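Local coordinates for protein amidohydrolase (Pseudomonas aeruginosa, PDB 2I5G) that is probably a metal-dependent dipeptidase of the M19 (membrane dipeptidase) family, hydrolysing dipeptides, at residues Met212-Ser223 with Phe275-Ile284. The protein carries 2 engineered substitutions. Numbering follows the deposited sequence.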
HETATM    1  N   MSE A 212     -23.195  14.910  -8.102  1.00 23.34           N
HETATM    2  CA  MSE A 212     -24.186  14.732  -9.162  1.00 26.32           C
HETATM    3  C   MSE A 212     -23.728  13.802 -10.288  1.00 23.69           C
HETATM    4  O   MSE A 212     -24.262  13.853 -11.395  1.00 23.13           O
HETATM    5  CB  MSE A 212     -24.542  16.091  -9.760  1.00 71.13           C
HETATM    6  CG  MSE A 212     -23.333  16.850 -10.272  1.00 80.73           C
HETATM    7 SE   MSE A 212     -23.786  18.426 -11.282  1.00 96.39          SE
HETATM    8  CE  MSE A 212     -23.643  19.738  -9.882  1.00 90.88           C
ATOM      9  N   PHE A 213     -22.752  12.947 -10.009  1.00 19.52           N
ATOM     10  CA  PHE A 213     -22.252  12.038 -11.030  1.00 18.46           C
ATOM     11  C   PHE A 213     -23.331  11.085 -11.536  1.00 18.76           C
ATOM     12  O   PHE A 213     -23.852  10.262 -10.782  1.00 18.55           O
ATOM     13  CB  PHE A 213     -21.072  11.237 -10.499  1.00 22.92           C
ATOM     14  CG  PHE A 213     -20.151  10.765 -11.569  1.00 23.27           C
ATOM     15  CD1 PHE A 213     -19.461  11.682 -12.355  1.00 24.61           C
ATOM     16  CD2 PHE A 213     -19.976   9.409 -11.807  1.00 23.88           C
ATOM     17  CE1 PHE A 213     -18.609  11.255 -13.366  1.00 26.48           C
ATOM     18  CE2 PHE A 213     -19.126   8.968 -12.816  1.00 25.26           C
ATOM     19  CZ  PHE A 213     -18.440   9.890 -13.598  1.00 25.47           C
ATOM     20  N   ALA A 214     -23.644  11.197 -12.824  1.00 18.93           N
ATOM     21  CA  ALA A 214     -24.673  10.384 -13.470  1.00 18.12           C
ATOM     22  C   ALA A 214     -24.764   8.941 -12.976  1.00 18.22           C
ATOM     23  O   ALA A 214     -25.793   8.525 -12.436  1.00 18.74           O
ATOM     24  CB  ALA A 214     -24.474  10.409 -14.984  1.00 24.36           C
ATOM     25  N   PRO A 215     -23.688   8.158 -13.151  1.00 20.51           N
ATOM     26  CA  PRO A 215     -23.646   6.754 -12.727  1.00 20.25           C
ATOM     27  C   PRO A 215     -24.259   6.460 -11.358  1.00 20.57           C
ATOM     28  O   PRO A 215     -24.913   5.426 -11.176  1.00 21.87           O
ATOM     29  CB  PRO A 215     -22.153   6.440 -12.757  1.00 34.12           C
ATOM     30  CG  PRO A 215     -21.676   7.256 -13.904  1.00 35.32           C
ATOM     31  CD  PRO A 215     -22.375   8.578 -13.675  1.00 34.98           C
ATOM     32  N   PHE A 216     -24.056   7.369 -10.404  1.00  9.26           N
ATOM     33  CA  PHE A 216     -24.553   7.181  -9.039  1.00  7.97           C
ATOM     34  C   PHE A 216     -25.932   7.776  -8.730  1.00  6.57           C
ATOM     35  O   PHE A 216     -26.371   7.759  -7.588  1.00  5.48           O
ATOM     36  CB  PHE A 216     -23.528   7.734  -8.030  1.00 21.70           C
ATOM     37  CG  PHE A 216     -22.084   7.456  -8.394  1.00 20.94           C
ATOM     38  CD1 PHE A 216     -21.713   6.266  -9.026  1.00 20.51           C
ATOM     39  CD2 PHE A 216     -21.092   8.384  -8.095  1.00 20.03           C
ATOM     40  CE1 PHE A 216     -20.382   6.013  -9.355  1.00 18.72           C
ATOM     41  CE2 PHE A 216     -19.756   8.135  -8.422  1.00 20.49           C
ATOM     42  CZ  PHE A 216     -19.405   6.945  -9.054  1.00 19.25           C
ATOM     43  N   LEU A 217     -26.613   8.303  -9.740  1.00 17.58           N
ATOM     44  CA  LEU A 217     -27.936   8.889  -9.531  1.00 16.97           C
ATOM     45  C   LEU A 217     -29.035   7.881  -9.817  1.00 16.58           C
ATOM     46  O   LEU A 217     -28.890   7.025 -10.691  1.00 16.05           O
ATOM     47  CB  LEU A 217     -28.110  10.125 -10.420  1.00 16.48           C
ATOM     48  CG  LEU A 217     -27.323  11.359  -9.961  1.00 15.63           C
ATOM     49  CD1 LEU A 217     -27.222  12.348 -11.104  1.00 16.74           C
ATOM     50  CD2 LEU A 217     -28.003  11.992  -8.739  1.00 11.88           C
ATOM     51  N   LYS A 218     -30.133   7.979  -9.074  1.00 15.67           N
ATOM     52  CA  LYS A 218     -31.251   7.061  -9.247  1.00 16.04           C
ATOM     53  C   LYS A 218     -31.722   6.969 -10.699  1.00 16.17           C
ATOM     54  O   LYS A 218     -32.017   5.876 -11.187  1.00 15.96           O
ATOM     55  CB  LYS A 218     -32.428   7.469  -8.361  1.00 33.17           C
ATOM     56  CG  LYS A 218     -33.631   6.544  -8.513  1.00 37.89           C
ATOM     57  CD  LYS A 218     -34.832   7.033  -7.726  1.00 40.13           C
ATOM     58  CE  LYS A 218     -36.029   6.133  -7.956  1.00 42.12           C
ATOM     59  NZ  LYS A 218     -37.245   6.647  -7.263  1.00 45.37           N
ATOM     60  N   LYS A 219     -31.795   8.104 -11.386  1.00 14.60           N
ATOM     61  CA  LYS A 219     -32.238   8.106 -12.773  1.00 15.05           C
ATOM     62  C   LYS A 219     -31.092   8.114 -13.783  1.00 14.38           C
ATOM     63  O   LYS A 219     -31.314   7.955 -14.978  1.00 14.62           O
ATOM     64  CB  LYS A 219     -33.170   9.287 -13.038  1.00 40.04           C
ATOM     65  CG  LYS A 219     -34.483   9.227 -12.259  1.00 42.31           C
ATOM     66  CD  LYS A 219     -35.606   9.941 -13.003  1.00 44.10           C
ATOM     67  CE  LYS A 219     -35.225  11.365 -13.374  1.00 46.13           C
ATOM     68  NZ  LYS A 219     -36.213  11.990 -14.302  1.00 50.01           N
ATOM     69  N   GLY A 220     -29.870   8.315 -13.301  1.00  8.39           N
ATOM     70  CA  GLY A 220     -28.714   8.305 -14.182  1.00  9.27           C
ATOM     71  C   GLY A 220     -28.618   9.384 -15.237  1.00  9.95           C
ATOM     72  O   GLY A 220     -28.740  10.566 -14.938  1.00 10.92           O
ATOM     73  N   ILE A 221     -28.385   8.971 -16.479  1.00 35.32           N
ATOM     74  CA  ILE A 221     -28.254   9.894 -17.602  1.00 38.09           C
ATOM     75  C   ILE A 221     -29.559  10.601 -17.955  1.00 39.33           C
ATOM     76  O   ILE A 221     -29.592  11.456 -18.842  1.00 41.20           O
ATOM     77  CB  ILE A 221     -27.737   9.166 -18.860  1.00 29.06           C
ATOM     78  CG1 ILE A 221     -28.588   7.920 -19.122  1.00 29.17           C
ATOM     79  CG2 ILE A 221     -26.275   8.798 -18.684  1.00 28.23           C
ATOM     80  CD1 ILE A 221     -28.191   7.165 -20.367  1.00 29.69           C
ATOM     81  N   ASP A 222     -30.633  10.240 -17.261  1.00 24.42           N
ATOM     82  CA  ASP A 222     -31.935  10.858 -17.489  1.00 24.00           C
ATOM     83  C   ASP A 222     -32.271  11.815 -16.348  1.00 23.76           C
ATOM     84  O   ASP A 222     -33.381  12.347 -16.268  1.00 24.16           O
ATOM     85  CB  ASP A 222     -33.015   9.785 -17.590  1.00 19.25           C
ATOM     86  CG  ASP A 222     -32.976   9.046 -18.903  1.00 21.09           C
ATOM     87  OD1 ASP A 222     -33.723   8.058 -19.049  1.00 21.46           O
ATOM     88  OD2 ASP A 222     -32.206   9.458 -19.793  1.00 24.01           O
ATOM     89  N   SER A 223     -31.300  12.025 -15.465  1.00 18.47           N
ATOM     90  CA  SER A 223     -31.490  12.902 -14.325  1.00 17.21           C
ATOM     91  C   SER A 223     -31.513  14.370 -14.751  1.00 16.77           C
ATOM     92  O   SER A 223     -30.966  14.741 -15.795  1.00 16.04           O
ATOM     93  CB  SER A 223     -30.373  12.669 -13.307  1.00 19.97           C
ATOM     94  OG  SER A 223     -30.346  11.315 -12.886  1.00 20.43           O
ATOM     95  N   PHE A 275     -18.476   3.113 -15.789  1.00 27.43           N
ATOM     96  CA  PHE A 275     -19.455   4.168 -15.553  1.00 27.34           C
ATOM     97  C   PHE A 275     -20.491   4.235 -16.657  1.00 27.84           C
ATOM     98  O   PHE A 275     -21.678   4.403 -16.397  1.00 29.85           O
ATOM     99  CB  PHE A 275     -18.781   5.542 -15.467  1.00 18.60           C
ATOM    100  CG  PHE A 275     -17.738   5.656 -14.394  1.00 17.39           C
ATOM    101  CD1 PHE A 275     -17.945   5.107 -13.131  1.00 17.44           C
ATOM    102  CD2 PHE A 275     -16.565   6.368 -14.629  1.00 17.35           C
ATOM    103  CE1 PHE A 275     -17.002   5.267 -12.118  1.00 15.03           C
ATOM    104  CE2 PHE A 275     -15.616   6.533 -13.623  1.00 16.80           C
ATOM    105  CZ  PHE A 275     -15.837   5.982 -12.366  1.00 16.59           C
ATOM    106  N   GLY A 276     -20.029   4.101 -17.893  1.00 19.21           N
ATOM    107  CA  GLY A 276     -20.923   4.195 -19.026  1.00 18.83           C
ATOM    108  C   GLY A 276     -20.875   5.634 -19.512  1.00 19.24           C
ATOM    109  O   GLY A 276     -19.929   6.361 -19.211  1.00 18.64           O
ATOM    110  N   LYS A 277     -21.891   6.048 -20.259  1.00 26.09           N
ATOM    111  CA  LYS A 277     -21.968   7.407 -20.782  1.00 26.88           C
ATOM    112  C   LYS A 277     -21.903   8.429 -19.646  1.00 26.69           C
ATOM    113  O   LYS A 277     -22.523   8.241 -18.599  1.00 26.51           O
ATOM    114  CB  LYS A 277     -23.277   7.586 -21.554  1.00 54.17           C
ATOM    115  CG  LYS A 277     -23.477   6.568 -22.666  1.00 58.25           C
ATOM    116  CD  LYS A 277     -24.883   5.941 -22.641  1.00 59.41           C
ATOM    117  CE  LYS A 277     -25.071   4.926 -21.499  1.00 58.16           C
ATOM    118  NZ  LYS A 277     -25.086   5.528 -20.134  1.00 56.69           N
ATOM    119  N   ILE A 278     -21.153   9.506 -19.857  1.00 28.11           N
ATOM    120  CA  ILE A 278     -21.026  10.552 -18.848  1.00 27.90           C
ATOM    121  C   ILE A 278     -21.917  11.732 -19.224  1.00 26.82           C
ATOM    122  O   ILE A 278     -21.561  12.567 -20.050  1.00 26.41           O
ATOM    123  CB  ILE A 278     -19.556  11.048 -18.713  1.00 25.85           C
ATOM    124  CG1 ILE A 278     -18.624   9.875 -18.390  1.00 24.75           C
ATOM    125  CG2 ILE A 278     -19.460  12.089 -17.603  1.00 24.26           C
ATOM    126  CD1 ILE A 278     -18.940   9.175 -17.071  1.00 25.51           C
ATOM    127  N   VAL A 279     -23.087  11.792 -18.608  1.00 17.62           N
ATOM    128  CA  VAL A 279     -24.029  12.860 -18.882  1.00 16.08           C
ATOM    129  C   VAL A 279     -24.465  13.500 -17.575  1.00 16.72           C
ATOM    130  O   VAL A 279     -25.152  12.871 -16.767  1.00 17.91           O
ATOM    131  CB  VAL A 279     -25.263  12.304 -19.598  1.00 15.11           C
ATOM    132  CG1 VAL A 279     -26.198  13.437 -19.981  1.00 13.64           C
ATOM    133  CG2 VAL A 279     -24.831  11.509 -20.827  1.00 15.32           C
ATOM    134  N   ASN A 280     -24.068  14.748 -17.356  1.00 20.57           N
ATOM    135  CA  ASN A 280     -24.445  15.437 -16.128  1.00 19.93           C
ATOM    136  C   ASN A 280     -25.930  15.772 -16.171  1.00 19.19           C
ATOM    137  O   ASN A 280     -26.523  15.871 -17.248  1.00 18.86           O
ATOM    138  CB  ASN A 280     -23.629  16.720 -15.958  1.00 23.96           C
ATOM    139  CG  ASN A 280     -22.132  16.471 -16.010  1.00 26.39           C
ATOM    140  OD1 ASN A 280     -21.637  15.468 -15.488  1.00 26.87           O
ATOM    141  ND2 ASN A 280     -21.401  17.391 -16.632  1.00 27.28           N
ATOM    142  N   PRO A 281     -26.559  15.942 -14.997  1.00 18.19           N
ATOM    143  CA  PRO A 281     -27.985  16.265 -14.961  1.00 17.14           C
ATOM    144  C   PRO A 281     -28.294  17.481 -15.817  1.00 17.13           C
ATOM    145  O   PRO A 281     -27.515  18.428 -15.858  1.00 17.44           O
ATOM    146  CB  PRO A 281     -28.237  16.514 -13.482  1.00  6.79           C
ATOM    147  CG  PRO A 281     -27.305  15.556 -12.832  1.00  7.05           C
ATOM    148  CD  PRO A 281     -26.035  15.759 -13.634  1.00  8.85           C
ATOM    149  N   LEU A 282     -29.428  17.443 -16.507  1.00 21.28           N
ATOM    150  CA  LEU A 282     -29.833  18.548 -17.363  1.00 20.58           C
ATOM    151  C   LEU A 282     -30.154  19.761 -16.505  1.00 20.90           C
ATOM    152  O   LEU A 282     -30.924  19.672 -15.551  1.00 22.65           O
ATOM    153  CB  LEU A 282     -31.051  18.147 -18.194  1.00  9.98           C
ATOM    154  CG  LEU A 282     -31.689  19.230 -19.069  1.00  9.02           C
ATOM    155  CD1 LEU A 282     -30.672  19.834 -20.033  1.00  7.59           C
ATOM    156  CD2 LEU A 282     -32.849  18.607 -19.828  1.00  9.07           C
ATOM    157  N   GLY A 283     -29.550  20.891 -16.847  1.00 11.54           N
ATOM    158  CA  GLY A 283     -29.768  22.100 -16.082  1.00  9.95           C
ATOM    159  C   GLY A 283     -28.473  22.514 -15.409  1.00 10.61           C
ATOM    160  O   GLY A 283     -28.346  23.639 -14.913  1.00 12.02           O
ATOM    161  N   ILE A 284     -27.506  21.601 -15.379  1.00 10.27           N
ATOM    162  CA  ILE A 284     -26.205  21.890 -14.781  1.00  9.58           C
ATOM    163  C   ILE A 284     -25.126  20.972 -15.357  1.00  9.17           C
ATOM    164  O   ILE A 284     -24.465  20.230 -14.636  1.00  8.46           O
ATOM    165  CB  ILE A 284     -26.263  21.771 -13.230  1.00 16.20           C
ATOM    166  CG1 ILE A 284     -24.955  22.294 -12.631  1.00 16.93           C
ATOM    167  CG2 ILE A 284     -26.560  20.332 -12.809  1.00 13.48           C
ATOM    168  CD1 ILE A 284     -24.985  22.462 -11.132  1.00 19.94           C
TER
HETATM  169  O   HOH W   1     -22.705  13.093 -14.562  1.00 22.35           O
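F213 meets F275 in a T-shaped stack where two loops of the TIM-barrel fold of this M19 family member come together. Residues 212-223 link strand 207-210 to helix 225-239. Residues 275-284 lie between helices 256-263 and 291-299.

Aromatic contacts fill one end. CE2 of F213 sits over the centre of the F275 ring, and the planes stand at 80°. CG of F213 is anti to the backbone N (chi1 -155°), which swings the ring tip back to the other loop although its CB points away. CZ of F213 also touches CD1 of I278 (3.6 Å). CG of P215 rests on CB of F275. F216 lies beside this pair: CD2 of F213 sits over one face of its ring, toward the rim. F259 of helix 256-263 touches both F275 and I278.

CG2 of I221 packs on CG2 of V279 at 3.7 Å, and CD1 of I221 lies beside the bent chain of K277. P281 is buried: CD1 of L217 touches its CG, and the two side chains cross at about a right angle. M212, a selenomethionine, bends at chi3 and lays SE near CG2 of I284 (3.7 Å).

Polar links are few. One water accepts from A214 N and donates to N280 OD1. L282 N, in the type II turn 281-284, donates to S223 O (3.2 Å, 164° at the hydrogen). G220 O accepts from S223 N and S223 OG, both on the same face of its carbonyl plane.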